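Local coordinates for dipicolinate synthase subunit A (Bacillus halodurans, PDB 3D4O), which probably helps to make dipicolinate, as one subunit of dipicolinate synthase, an oxidoreductase with Rossmann-type domains suited to a nicotinamide cofactor, at residues 136-141 and 171-176; 142-147 and 263-268; 159-164 and 223-228; 166-171 and 195-200; 189-194 and 201-206. All blocks are in the same frame, centred on the assembly; numbering follows the deposited sequence.

Interaction 1: 136-141 and 171-176. With EDO (1,2-ethanediol), chain L.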
# COMPACT_ATOMS: atom_id res chain seq x y z
N PRO C 136 -11.43 -1.56 6.25
CA PRO C 136 -10.07 -2.06 6.21
C PRO C 136 -9.77 -2.93 4.98
O PRO C 136 -8.62 -3.02 4.55
CB PRO C 136 -9.94 -2.89 7.50
CG PRO C 136 -11.40 -3.26 7.86
CD PRO C 136 -12.17 -2.01 7.43
N THR C 137 -10.78 -3.60 4.43
CA THR C 137 -10.56 -4.42 3.24
C THR C 137 -10.05 -3.54 2.10
O THR C 137 -9.10 -3.91 1.40
CB THR C 137 -11.80 -5.20 2.79
OG1 THR C 137 -12.18 -6.13 3.81
CG2 THR C 137 -11.49 -5.96 1.52
N ALA C 138 -10.65 -2.35 1.96
CA ALA C 138 -10.28 -1.34 0.89
C ALA C 138 -8.89 -0.82 1.14
O ALA C 138 -8.11 -0.66 0.21
CB ALA C 138 -11.23 -0.19 0.84
N GLU C 139 -8.61 -0.58 2.41
CA GLU C 139 -7.30 -0.11 2.81
C GLU C 139 -6.26 -1.10 2.42
O GLU C 139 -5.24 -0.75 1.85
CB GLU C 139 -7.21 0.22 4.31
CG GLU C 139 -7.95 1.52 4.59
CD GLU C 139 -7.77 2.08 5.99
OE1 GLU C 139 -6.80 1.72 6.72
OE2 GLU C 139 -8.58 2.97 6.34
N GLY C 140 -6.53 -2.36 2.69
CA GLY C 140 -5.59 -3.41 2.34
C GLY C 140 -5.44 -3.55 0.83
O GLY C 140 -4.36 -3.82 0.33
N THR C 141 -6.54 -3.37 0.12
CA THR C 141 -6.55 -3.48 -1.34
C THR C 141 -5.70 -2.35 -1.95
O THR C 141 -4.92 -2.54 -2.84
CB THR C 141 -8.00 -3.44 -1.90
OG1 THR C 141 -8.73 -4.54 -1.35
CG2 THR C 141 -8.02 -3.55 -3.47
N ALA C 171 -14.18 0.95 -4.66
CA ALA C 171 -14.17 1.84 -5.83
C ALA C 171 -14.03 3.31 -5.38
O ALA C 171 -13.23 4.07 -5.92
CB ALA C 171 -15.41 1.63 -6.66
N ARG C 172 -14.74 3.66 -4.32
CA ARG C 172 -14.75 5.03 -3.79
C ARG C 172 -13.33 5.49 -3.40
O ARG C 172 -12.91 6.61 -3.66
CB ARG C 172 -15.73 5.11 -2.59
CG ARG C 172 -16.00 6.52 -2.07
CD ARG C 172 -17.16 6.58 -1.01
NE ARG C 172 -18.54 6.79 -1.51
CZ ARG C 172 -19.53 5.90 -1.42
NH1 ARG C 172 -19.29 4.71 -0.88
NH2 ARG C 172 -20.79 6.20 -1.85
N LYS C 173 -12.61 4.59 -2.77
CA LYS C 173 -11.25 4.87 -2.33
C LYS C 173 -10.23 4.92 -3.48
O LYS C 173 -9.31 5.68 -3.45
CB LYS C 173 -10.81 3.90 -1.23
CG LYS C 173 -11.44 4.33 0.09
CD LYS C 173 -11.07 3.46 1.28
CE LYS C 173 -11.39 4.20 2.63
NZ LYS C 173 -12.75 4.65 2.93
N PHE C 174 -10.39 4.10 -4.51
CA PHE C 174 -9.44 4.20 -5.61
C PHE C 174 -9.64 5.55 -6.30
O PHE C 174 -8.67 6.23 -6.68
CB PHE C 174 -9.50 3.01 -6.57
CG PHE C 174 -8.63 1.89 -6.14
CD1 PHE C 174 -7.30 1.84 -6.55
CD2 PHE C 174 -9.10 0.90 -5.30
CE1 PHE C 174 -6.47 0.83 -6.13
CE2 PHE C 174 -8.28 -0.11 -4.90
CZ PHE C 174 -6.96 -0.16 -5.31
N ALA C 175 -10.90 5.96 -6.38
CA ALA C 175 -11.25 7.20 -7.05
C ALA C 175 -10.73 8.38 -6.26
O ALA C 175 -10.15 9.31 -6.80
CB ALA C 175 -12.72 7.32 -7.27
N ALA C 176 -10.90 8.33 -4.94
CA ALA C 176 -10.50 9.46 -4.09
C ALA C 176 -8.99 9.59 -4.10
O ALA C 176 -8.43 10.66 -3.82
CB ALA C 176 -11.06 9.36 -2.67
C1 EDO L . -16.24 8.55 -5.90
O1 EDO L . -17.54 9.06 -5.58
C2 EDO L . -15.17 9.56 -5.48
O2 EDO L . -14.37 8.95 -4.48
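T141 sets its CG2 methyl against the edge of the F174 ring. The methyl lies in the ring plane, 3.7 Å from F174 CE2, and the two side chains cross at about a right angle. A chi1 of -60° turns CG2 of T141 anti to the backbone N and out to the ring. The same rotation swings OG1 back along the helix, where it bonds to T137 O at 2.8 Å. OG1 comes from above the carbonyl plane, and T141 N reaches the same oxygen from the opposite face. Two bonds thus grip T137 O, and one of them fixes the methyl. A glycine in its place would probably leave a gap at this edge of the ring, and T137 O would keep only the backbone bond of the two.

That half is buried. The other half lies nearer solvent. A138 CB, itself buried, touches K173 CD at 3.7 Å, but K173 is partly exposed. Its chain bends at the last torsion, and NZ stays 5.6 Å from E139 OE2, so any attraction there is likely to be modest. An ethanediol molecule, probably from the crystallisation liquor, bonds weakly to R172 O.

The E139 carboxylate bonds to I153 N and H154 N of the second subunit. The contact joins helix 127-148 to helix 165-176. F174 also packs on I142 and A145 of the first helix and on V181 of strand 180-185 in the Rossmann-type sheet.

Interaction 2: 142-147 and 263-268; sequences IMMAIQ and LLVPGL
M144, a selenomethionine, overlaps V265 and L268 with its selenium. M144 SE lies 3.5 Å from V265 CG1, a snug fit. M144 SE is also 4.0 Å from V265 CG2, so it sits against both methyls of the valine. The M144 and V265 side chains reach toward each other, tip to tip. L268 is met at a slant instead, with its CD2 4.0 Å from M144 SE. The M144 chain is bent twice. Its chi2 of -130° lies away from the staggered positions, and chi3 turns CE back.

G267 lies between the two partners in the chain and takes a positive phi, which suits glycine. It is the N-cap of helix 268-272. L268 is therefore the first residue of that helix, and its side chain points back to M144.

On helix 127-148, M143 and I146 pack on I146 and M143 of the second subunit. The contact ties this helix to the segment that leaves strand 261-264, an outermost strand of the parallel Rossmann-type sheet. V265 is still held by backbone bonding to D242 of the adjacent strand 239-242. M144 packs on I241 of the same strand.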
# COMPACT_ATOMS: atom_id res chain seq x y z
N ILE C 142 -5.83 -1.17 -1.38
CA ILE C 142 -5.07 -0.02 -1.83
C ILE C 142 -3.60 -0.25 -1.55
O ILE C 142 -2.74 -0.04 -2.41
CB ILE C 142 -5.59 1.25 -1.16
CG1 ILE C 142 -6.84 1.71 -1.92
CG2 ILE C 142 -4.55 2.39 -1.09
CD1 ILE C 142 -7.64 2.73 -1.10
N MSE C 143 -3.31 -0.70 -0.33
CA MSE C 143 -1.91 -0.96 0.06
C MSE C 143 -1.30 -1.97 -0.92
O MSE C 143 -0.19 -1.81 -1.37
CB MSE C 143 -1.81 -1.48 1.50
CG MSE C 143 -0.43 -2.05 1.83
SE MSE C 143 -0.44 -3.19 3.43
CE MSE C 143 -1.32 -4.80 2.66
N MSE C 144 -2.06 -2.99 -1.26
CA MSE C 144 -1.55 -4.02 -2.18
C MSE C 144 -1.30 -3.51 -3.61
O MSE C 144 -0.34 -3.90 -4.28
CB MSE C 144 -2.51 -5.19 -2.34
CG MSE C 144 -3.13 -5.76 -1.08
SE MSE C 144 -2.92 -7.68 -1.03
CE MSE C 144 -1.05 -7.13 -0.61
N ALA C 145 -2.23 -2.71 -4.09
CA ALA C 145 -2.18 -2.21 -5.46
C ALA C 145 -0.95 -1.32 -5.60
O ALA C 145 -0.22 -1.35 -6.61
CB ALA C 145 -3.46 -1.45 -5.82
N ILE C 146 -0.69 -0.56 -4.54
CA ILE C 146 0.47 0.31 -4.49
C ILE C 146 1.75 -0.54 -4.44
O ILE C 146 2.73 -0.30 -5.18
CB ILE C 146 0.42 1.30 -3.30
CG1 ILE C 146 -0.76 2.28 -3.48
CG2 ILE C 146 1.78 2.02 -3.12
CD1 ILE C 146 -1.01 3.16 -2.28
N GLN C 147 1.75 -1.53 -3.56
CA GLN C 147 2.94 -2.41 -3.39
C GLN C 147 3.39 -3.17 -4.61
O GLN C 147 4.59 -3.39 -4.81
CB GLN C 147 2.68 -3.54 -2.36
CG GLN C 147 2.83 -3.14 -0.95
CD GLN C 147 2.52 -4.21 0.08
OE1 GLN C 147 1.96 -5.25 -0.23
NE2 GLN C 147 2.86 -3.92 1.35
N LEU C 263 -4.07 -12.39 -7.91
CA LEU C 263 -4.05 -12.92 -6.54
C LEU C 263 -5.43 -12.98 -5.88
O LEU C 263 -6.25 -12.06 -6.02
CB LEU C 263 -3.13 -12.05 -5.66
CG LEU C 263 -1.66 -11.81 -6.03
CD1 LEU C 263 -1.04 -10.83 -5.07
CD2 LEU C 263 -0.88 -13.11 -6.01
N LEU C 264 -5.67 -14.08 -5.18
CA LEU C 264 -6.88 -14.29 -4.39
C LEU C 264 -6.47 -13.83 -2.98
O LEU C 264 -5.68 -14.48 -2.32
CB LEU C 264 -7.32 -15.76 -4.42
CG LEU C 264 -8.63 -16.16 -3.72
CD1 LEU C 264 -9.83 -15.46 -4.33
CD2 LEU C 264 -8.83 -17.66 -3.79
N VAL C 265 -7.02 -12.71 -2.53
CA VAL C 265 -6.55 -12.05 -1.30
C VAL C 265 -7.57 -11.92 -0.16
O VAL C 265 -8.21 -10.88 0.01
CB VAL C 265 -6.07 -10.64 -1.63
CG1 VAL C 265 -5.51 -9.98 -0.38
CG2 VAL C 265 -5.01 -10.65 -2.78
N PRO C 266 -7.71 -12.99 0.64
CA PRO C 266 -8.60 -12.87 1.80
C PRO C 266 -7.89 -12.40 3.05
O PRO C 266 -6.68 -12.32 3.08
CB PRO C 266 -9.03 -14.32 2.03
CG PRO C 266 -7.80 -15.12 1.63
CD PRO C 266 -7.19 -14.35 0.46
N GLY C 267 -8.69 -12.07 4.04
CA GLY C 267 -8.21 -11.74 5.38
C GLY C 267 -7.53 -10.40 5.54
O GLY C 267 -6.89 -10.16 6.55
N LEU C 268 -7.70 -9.53 4.55
CA LEU C 268 -7.04 -8.19 4.59
C LEU C 268 -7.29 -7.41 5.89
O LEU C 268 -6.38 -6.77 6.39
CB LEU C 268 -7.39 -7.33 3.36
CG LEU C 268 -6.68 -7.74 2.07
CD1 LEU C 268 -7.21 -6.98 0.87
CD2 LEU C 268 -5.20 -7.51 2.21

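Interaction 3: 159-164 and 223-228; sequences AVLGLG and ALVVTA
L161 sets a single methyl, CD1, against both V225 and V226. The contact belongs to a Rossmann-type fold. Strand 157-161 is a central strand of the parallel sheet, and 223-228 is the loop between the neighbouring strand 216-219 and helix 228-233.

The two valines meet L161 in different ways. V226 crosses it at about a right angle, and V226 CG2 lies 3.5 Å from L161 CD1. V225 runs alongside in the opposite direction, and V225 CG2 lies 3.7 Å from the same CD1. The V225 methyl that touches is the one held between its backbone N and carbonyl carbon, with chi1 at -68°. L161 has chi1 at -56°, with CG anti to the carbonyl carbon, which helps bring CD1 to the valines. The contact is small, apolar and buried.

L161 is fixed by the sheet. It has backbone bonding to I218, and its carbonyl oxygen also takes a bond from T220 OG1. Its side chain lies against C217 and N219. Directly after it comes a glycine-rich turn with G162 and G164, consistent with the GxGxxG pattern of nucleotide-binding Rossmann folds. G162 has backbone angles at which a CB would press on the carbonyl oxygen of L161, so a residue without a side chain fits there. The loop opposite is sharply bent. V226 is the centre of an inverse gamma turn, and T227 is the N-cap of helix 228-233. The turn is closed by a weak bond from T227 N to V225 O, 3.0 Å long.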
# COMPACT_ATOMS: atom_id res chain seq x y z
N ALA C 159 -10.40 -0.77 -12.65
CA ALA C 159 -11.76 -1.35 -12.72
C ALA C 159 -12.05 -2.10 -11.46
O ALA C 159 -11.16 -2.78 -10.90
CB ALA C 159 -11.90 -2.30 -13.88
N VAL C 160 -13.26 -1.89 -10.96
CA VAL C 160 -13.79 -2.68 -9.84
C VAL C 160 -15.00 -3.42 -10.39
O VAL C 160 -15.84 -2.85 -11.10
CB VAL C 160 -14.21 -1.87 -8.62
CG1 VAL C 160 -14.82 -2.80 -7.56
CG2 VAL C 160 -13.05 -1.07 -7.99
N LEU C 161 -15.07 -4.71 -10.11
CA LEU C 161 -16.17 -5.55 -10.60
C LEU C 161 -17.07 -5.82 -9.42
O LEU C 161 -16.65 -6.42 -8.42
CB LEU C 161 -15.65 -6.86 -11.19
CG LEU C 161 -14.63 -6.69 -12.31
CD1 LEU C 161 -14.19 -8.06 -12.83
CD2 LEU C 161 -15.12 -5.82 -13.46
N GLY C 162 -18.27 -5.25 -9.52
CA GLY C 162 -19.30 -5.37 -8.49
C GLY C 162 -19.47 -4.12 -7.68
O GLY C 162 -18.49 -3.45 -7.33
N LEU C 163 -20.72 -3.75 -7.43
CA LEU C 163 -20.97 -2.60 -6.60
C LEU C 163 -21.82 -3.01 -5.38
O LEU C 163 -22.80 -2.36 -4.99
CB LEU C 163 -21.57 -1.43 -7.35
CG LEU C 163 -21.41 -0.16 -6.50
CD1 LEU C 163 -20.11 0.64 -6.85
CD2 LEU C 163 -22.59 0.72 -6.68
N GLY C 164 -21.41 -4.13 -4.81
CA GLY C 164 -21.98 -4.59 -3.56
C GLY C 164 -21.36 -3.83 -2.39
O GLY C 164 -20.75 -2.75 -2.56
N ALA C 223 -18.29 -15.02 -8.60
CA ALA C 223 -18.59 -15.81 -9.79
C ALA C 223 -17.51 -15.54 -10.82
O ALA C 223 -16.80 -14.52 -10.77
CB ALA C 223 -19.98 -15.48 -10.34
N LEU C 224 -17.40 -16.47 -11.74
CA LEU C 224 -16.38 -16.40 -12.78
C LEU C 224 -16.64 -15.27 -13.76
O LEU C 224 -17.41 -15.44 -14.73
CB LEU C 224 -16.24 -17.74 -13.48
CG LEU C 224 -15.09 -17.86 -14.50
CD1 LEU C 224 -13.77 -17.40 -13.91
CD2 LEU C 224 -14.99 -19.29 -14.98
N VAL C 225 -15.99 -14.13 -13.51
CA VAL C 225 -16.15 -12.95 -14.38
C VAL C 225 -14.88 -12.58 -15.11
O VAL C 225 -14.91 -12.10 -16.24
CB VAL C 225 -16.79 -11.71 -13.64
CG1 VAL C 225 -18.22 -12.03 -13.30
CG2 VAL C 225 -16.01 -11.28 -12.37
N VAL C 226 -13.75 -12.82 -14.47
CA VAL C 226 -12.47 -12.53 -15.08
C VAL C 226 -12.04 -13.84 -15.73
O VAL C 226 -11.17 -14.57 -15.25
CB VAL C 226 -11.44 -11.96 -14.07
CG1 VAL C 226 -10.16 -11.45 -14.80
CG2 VAL C 226 -12.07 -10.83 -13.28
N THR C 227 -12.70 -14.10 -16.84
CA THR C 227 -12.48 -15.31 -17.61
C THR C 227 -11.25 -15.19 -18.50
O THR C 227 -10.63 -14.14 -18.60
CB THR C 227 -13.69 -15.65 -18.49
OG1 THR C 227 -13.86 -14.63 -19.48
CG2 THR C 227 -14.97 -15.73 -17.67
N ALA C 228 -10.94 -16.30 -19.15
CA ALA C 228 -9.81 -16.36 -20.08
C ALA C 228 -9.93 -15.30 -21.17
O ALA C 228 -8.96 -14.62 -21.50
CB ALA C 228 -9.71 -17.77 -20.72

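Interaction 4: 166-171 and 195-200; sequences VGMSVA and AEMGME. With EDO (1,2-ethanediol), chain L.
M168 runs extended through its first two torsions and then bends at chi3, -60°, which carries its CE to the selenium of M197. M197 is also straight at chi2 and bent at chi3, 66°, but its CG lies anti to the carbonyl carbon. The two selenomethionines cross at about a right angle, with M168 CE 3.7 Å from M197 SE. The bend in M197 also brings its CE to 4.0 Å from M168 O, so the tip lies beside the helix backbone.

M199, the third selenomethionine, packs against A171 CB and lays both its last atoms on that one methyl. M199 SE is 3.8 Å from A171 CB, and M199 CE is 3.9 Å from it. M199 is buried, while M168 and M197 are partly exposed.

Helix 165-176 is the one that follows the glycine-rich turn of the Rossmann-type fold. G167 lies in its first turn and would be the last glycine of the probable GxGxxG pattern. On the other side, helix 188-196 ends in a Schellman motif. G198 leaves the helix with positive phi, and its N bonds back to A195 O at 2.8 Å. M199 N probably makes the second bond back, to I194 O. This turn sends M197 and M199 toward the same helix. M199 also packs on V181 and V183 of strand 180-185, and A171 packs on V183 and on V160 of strand 157-161. An ethanediol molecule, probably from the crystallisation liquor, lies beside M197. Its O1 donates a hydrogen bond to M197 O at 2.8 Å.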
# COMPACT_ATOMS: atom_id res chain seq x y z
N VAL C 166 -18.77 -4.32 -0.60
CA VAL C 166 -17.34 -4.09 -0.60
C VAL C 166 -16.90 -3.21 -1.77
O VAL C 166 -16.05 -2.29 -1.64
CB VAL C 166 -16.58 -5.39 -0.69
CG1 VAL C 166 -15.07 -5.11 -0.82
CG2 VAL C 166 -16.90 -6.28 0.57
N GLY C 167 -17.47 -3.55 -2.90
CA GLY C 167 -17.14 -2.93 -4.17
C GLY C 167 -17.37 -1.45 -4.09
O GLY C 167 -16.60 -0.69 -4.62
N MSE C 168 -18.43 -1.07 -3.40
CA MSE C 168 -18.75 0.34 -3.26
C MSE C 168 -17.67 1.08 -2.46
O MSE C 168 -17.35 2.23 -2.77
CB MSE C 168 -20.12 0.54 -2.63
CG MSE C 168 -20.31 1.97 -2.18
SE MSE C 168 -22.12 2.43 -2.00
CE MSE C 168 -22.36 2.04 -3.85
N SER C 169 -17.12 0.42 -1.46
CA SER C 169 -16.09 1.04 -0.59
C SER C 169 -14.73 1.09 -1.28
O SER C 169 -13.95 2.02 -1.11
CB SER C 169 -15.91 0.21 0.68
OG SER C 169 -17.10 0.20 1.42
N VAL C 170 -14.49 0.05 -2.04
CA VAL C 170 -13.23 -0.14 -2.75
C VAL C 170 -13.12 0.85 -3.89
O VAL C 170 -12.13 1.55 -4.03
CB VAL C 170 -13.06 -1.59 -3.25
CG1 VAL C 170 -11.97 -1.69 -4.34
CG2 VAL C 170 -12.76 -2.54 -2.06
N ALA C 171 -14.18 0.95 -4.66
CA ALA C 171 -14.17 1.84 -5.83
C ALA C 171 -14.03 3.31 -5.38
O ALA C 171 -13.23 4.07 -5.92
CB ALA C 171 -15.41 1.63 -6.66
N ALA C 195 -22.46 6.01 -11.76
CA ALA C 195 -22.45 7.25 -12.54
C ALA C 195 -22.56 8.40 -11.56
O ALA C 195 -21.80 9.38 -11.61
CB ALA C 195 -23.61 7.30 -13.52
N GLU C 196 -23.55 8.26 -10.68
CA GLU C 196 -23.75 9.28 -9.64
C GLU C 196 -22.50 9.50 -8.80
O GLU C 196 -22.22 10.58 -8.34
CB GLU C 196 -24.94 8.94 -8.74
CG GLU C 196 -25.19 9.95 -7.65
CD GLU C 196 -24.32 9.71 -6.42
OE1 GLU C 196 -24.01 8.55 -6.11
OE2 GLU C 196 -23.97 10.69 -5.77
N MSE C 197 -21.72 8.46 -8.61
CA MSE C 197 -20.47 8.59 -7.86
C MSE C 197 -19.31 9.17 -8.72
O MSE C 197 -18.18 9.30 -8.25
CB MSE C 197 -20.09 7.23 -7.26
CG MSE C 197 -21.10 6.76 -6.22
SE MSE C 197 -20.80 4.93 -5.59
CE MSE C 197 -19.10 5.25 -4.69
N GLY C 198 -19.61 9.54 -9.95
CA GLY C 198 -18.64 10.16 -10.87
C GLY C 198 -17.63 9.18 -11.39
O GLY C 198 -16.47 9.50 -11.69
N MSE C 199 -18.06 7.95 -11.46
CA MSE C 199 -17.21 6.93 -11.99
C MSE C 199 -17.85 6.38 -13.27
O MSE C 199 -19.01 6.65 -13.55
CB MSE C 199 -17.00 5.83 -10.95
CG MSE C 199 -16.34 6.36 -9.68
SE MSE C 199 -16.05 4.99 -8.29
CE MSE C 199 -17.83 4.33 -8.18
N GLU C 200 -17.10 5.58 -14.01
CA GLU C 200 -17.58 5.10 -15.31
C GLU C 200 -18.21 3.72 -15.18
O GLU C 200 -17.52 2.75 -14.89
CB GLU C 200 -16.44 5.05 -16.34
CG GLU C 200 -16.94 4.45 -17.66
CD GLU C 200 -15.85 4.22 -18.71
OE1 GLU C 200 -14.68 4.65 -18.52
OE2 GLU C 200 -16.20 3.60 -19.73
C1 EDO L . -16.24 8.55 -5.90
O1 EDO L . -17.54 9.06 -5.58
C2 EDO L . -15.17 9.56 -5.48
O2 EDO L . -14.37 8.95 -4.48

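Interaction 5: 189-194 and 201-206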
# COMPACT_ATOMS: atom_id res chain seq x y z
N ASP C 189 -29.71 -0.14 -11.43
CA ASP C 189 -29.72 0.81 -10.32
C ASP C 189 -28.28 1.02 -9.90
O ASP C 189 -27.85 2.14 -9.64
CB ASP C 189 -30.63 0.40 -9.14
CG ASP C 189 -30.24 -0.90 -8.53
OD1 ASP C 189 -29.94 -1.83 -9.32
OD2 ASP C 189 -30.26 -1.02 -7.29
N LEU C 190 -27.52 -0.07 -9.91
CA LEU C 190 -26.11 -0.01 -9.52
C LEU C 190 -25.27 0.77 -10.53
O LEU C 190 -24.32 1.47 -10.17
CB LEU C 190 -25.49 -1.40 -9.26
CG LEU C 190 -26.06 -2.20 -8.08
CD1 LEU C 190 -25.39 -3.58 -7.97
CD2 LEU C 190 -25.93 -1.43 -6.80
N LEU C 191 -25.62 0.61 -11.81
CA LEU C 191 -24.89 1.29 -12.89
C LEU C 191 -25.18 2.79 -12.79
O LEU C 191 -24.32 3.64 -13.04
CB LEU C 191 -25.30 0.75 -14.27
CG LEU C 191 -24.91 -0.70 -14.52
CD1 LEU C 191 -25.65 -1.26 -15.77
CD2 LEU C 191 -23.35 -0.88 -14.61
N ALA C 192 -26.40 3.07 -12.36
CA ALA C 192 -26.83 4.46 -12.15
C ALA C 192 -26.02 5.07 -11.02
O ALA C 192 -25.55 6.19 -11.12
CB ALA C 192 -28.29 4.54 -11.81
N ARG C 193 -25.88 4.28 -9.95
CA ARG C 193 -25.16 4.72 -8.74
C ARG C 193 -23.70 5.02 -9.06
O ARG C 193 -23.12 6.02 -8.62
CB ARG C 193 -25.29 3.68 -7.62
CG ARG C 193 -24.64 4.01 -6.26
CD ARG C 193 -25.01 5.38 -5.66
NE ARG C 193 -26.40 5.42 -5.26
CZ ARG C 193 -27.07 6.53 -5.04
NH1 ARG C 193 -26.49 7.69 -5.25
NH2 ARG C 193 -28.33 6.48 -4.70
N ILE C 194 -23.09 4.13 -9.82
CA ILE C 194 -21.69 4.30 -10.24
C ILE C 194 -21.50 5.67 -10.94
O ILE C 194 -20.53 6.38 -10.72
CB ILE C 194 -21.23 3.16 -11.22
CG1 ILE C 194 -21.18 1.81 -10.50
CG2 ILE C 194 -19.86 3.49 -11.85
CD1 ILE C 194 -21.43 0.56 -11.40
N PRO C 201 -19.53 3.63 -15.37
CA PRO C 201 -20.12 2.31 -15.28
C PRO C 201 -20.05 1.56 -16.56
O PRO C 201 -19.94 2.16 -17.62
CB PRO C 201 -21.59 2.59 -15.01
CG PRO C 201 -21.86 3.89 -15.68
CD PRO C 201 -20.54 4.67 -15.64
N PHE C 202 -20.08 0.25 -16.45
CA PHE C 202 -20.19 -0.60 -17.63
C PHE C 202 -20.92 -1.88 -17.30
O PHE C 202 -20.80 -2.37 -16.21
CB PHE C 202 -18.84 -0.90 -18.27
CG PHE C 202 -17.91 -1.77 -17.44
CD1 PHE C 202 -17.09 -1.20 -16.48
CD2 PHE C 202 -17.80 -3.12 -17.70
CE1 PHE C 202 -16.20 -1.97 -15.76
CE2 PHE C 202 -16.91 -3.91 -16.99
CZ PHE C 202 -16.12 -3.33 -16.01
N HIS C 203 -21.69 -2.40 -18.24
CA HIS C 203 -22.41 -3.65 -17.97
C HIS C 203 -21.37 -4.74 -17.93
O HIS C 203 -20.50 -4.88 -18.80
CB HIS C 203 -23.50 -3.96 -19.01
CG HIS C 203 -24.46 -5.03 -18.57
ND1 HIS C 203 -24.23 -6.37 -18.79
CD2 HIS C 203 -25.67 -4.94 -17.97
CE1 HIS C 203 -25.25 -7.07 -18.33
NE2 HIS C 203 -26.14 -6.22 -17.83
N ILE C 204 -21.50 -5.54 -16.89
CA ILE C 204 -20.55 -6.59 -16.59
C ILE C 204 -20.34 -7.55 -17.76
O ILE C 204 -19.30 -8.20 -17.89
CB ILE C 204 -20.97 -7.37 -15.34
CG1 ILE C 204 -19.80 -8.16 -14.78
CG2 ILE C 204 -22.19 -8.28 -15.66
CD1 ILE C 204 -18.63 -7.36 -14.29
N SER C 205 -21.33 -7.60 -18.64
CA SER C 205 -21.28 -8.53 -19.79
C SER C 205 -20.29 -8.06 -20.85
O SER C 205 -19.95 -8.79 -21.75
CB SER C 205 -22.67 -8.72 -20.40
OG SER C 205 -23.12 -7.52 -21.00
N LYS C 206 -19.81 -6.85 -20.69
CA LYS C 206 -18.87 -6.25 -21.63
C LYS C 206 -17.47 -6.16 -21.07
O LYS C 206 -16.66 -5.37 -21.54
CB LYS C 206 -19.33 -4.82 -21.98
CG LYS C 206 -20.73 -4.76 -22.56
CD LYS C 206 -20.82 -5.63 -23.79
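L191 meets the imidazole of H203 obliquely, with L191 CD1 4.3 Å from H203 CD2. At the edge of the same ring, in its plane, lies S205 CA. H203 ND1 has two partners in the following turn. S205 OG is 2.7 Å away, and either atom could be the donor. S205 N donates to ND1 at 3.2 Å, with an N-H...N angle of 156° and the donor tilted from the ring plane. The two bonds should keep the imidazole from turning. The F202 side chain leaves the backbone away from the helix and packs on L161 and K182.

The puckered ring of P201 lies against the helix. P201 CB lies 3.5 Å from L191 O, so the ring packs against a backbone carbonyl. I194 slides past the proline in the opposite direction. Its CG2 reaches P201 N at 3.5 Å and P201 CB at 3.7 Å. L191 extends further along the strand. A chi1 of -66° directs its CG anti to the carbonyl carbon, and CD2 ends 3.4 Å from F202 O. L191 and I194 thus cover the start of the strand.

F202 is held in the sheet by backbone bonding to V183 and A185. After it, K206 N bonds to H203 O, and K206 is the N-cap of the next helix. Helix 189-194 and strand 201-203 run nearly antiparallel, at 156°. This is the helix-on-strand packing of a beta-alpha-beta crossover, here strand 180-185, helix 188-196 and edge strand 200-203 of a Rossmann-type sheet.

All five contacts lie in the C-terminal Rossmann-type domain. From the N terminus, helix 127-148 opens interactions 1 and 2. Interaction 1 closes first, at helix 165-176, and interaction 2 last, past strand 261-264, so the two cross. Interaction 3 starts from strand 157-161, crosses interaction 1 and closes within the span of interaction 2. Interactions 4 and 5 fall inside the span of interaction 3 and cross each other at helix 188-196. Interactions 1 and 4 also cross, and share A171. Together they tie the subunit-interface helix to the segment after strand 261-264 and to the helix after the glycine-rich turn, that helix to an edge of the sheet, and loop 223-228 to strand 157-161.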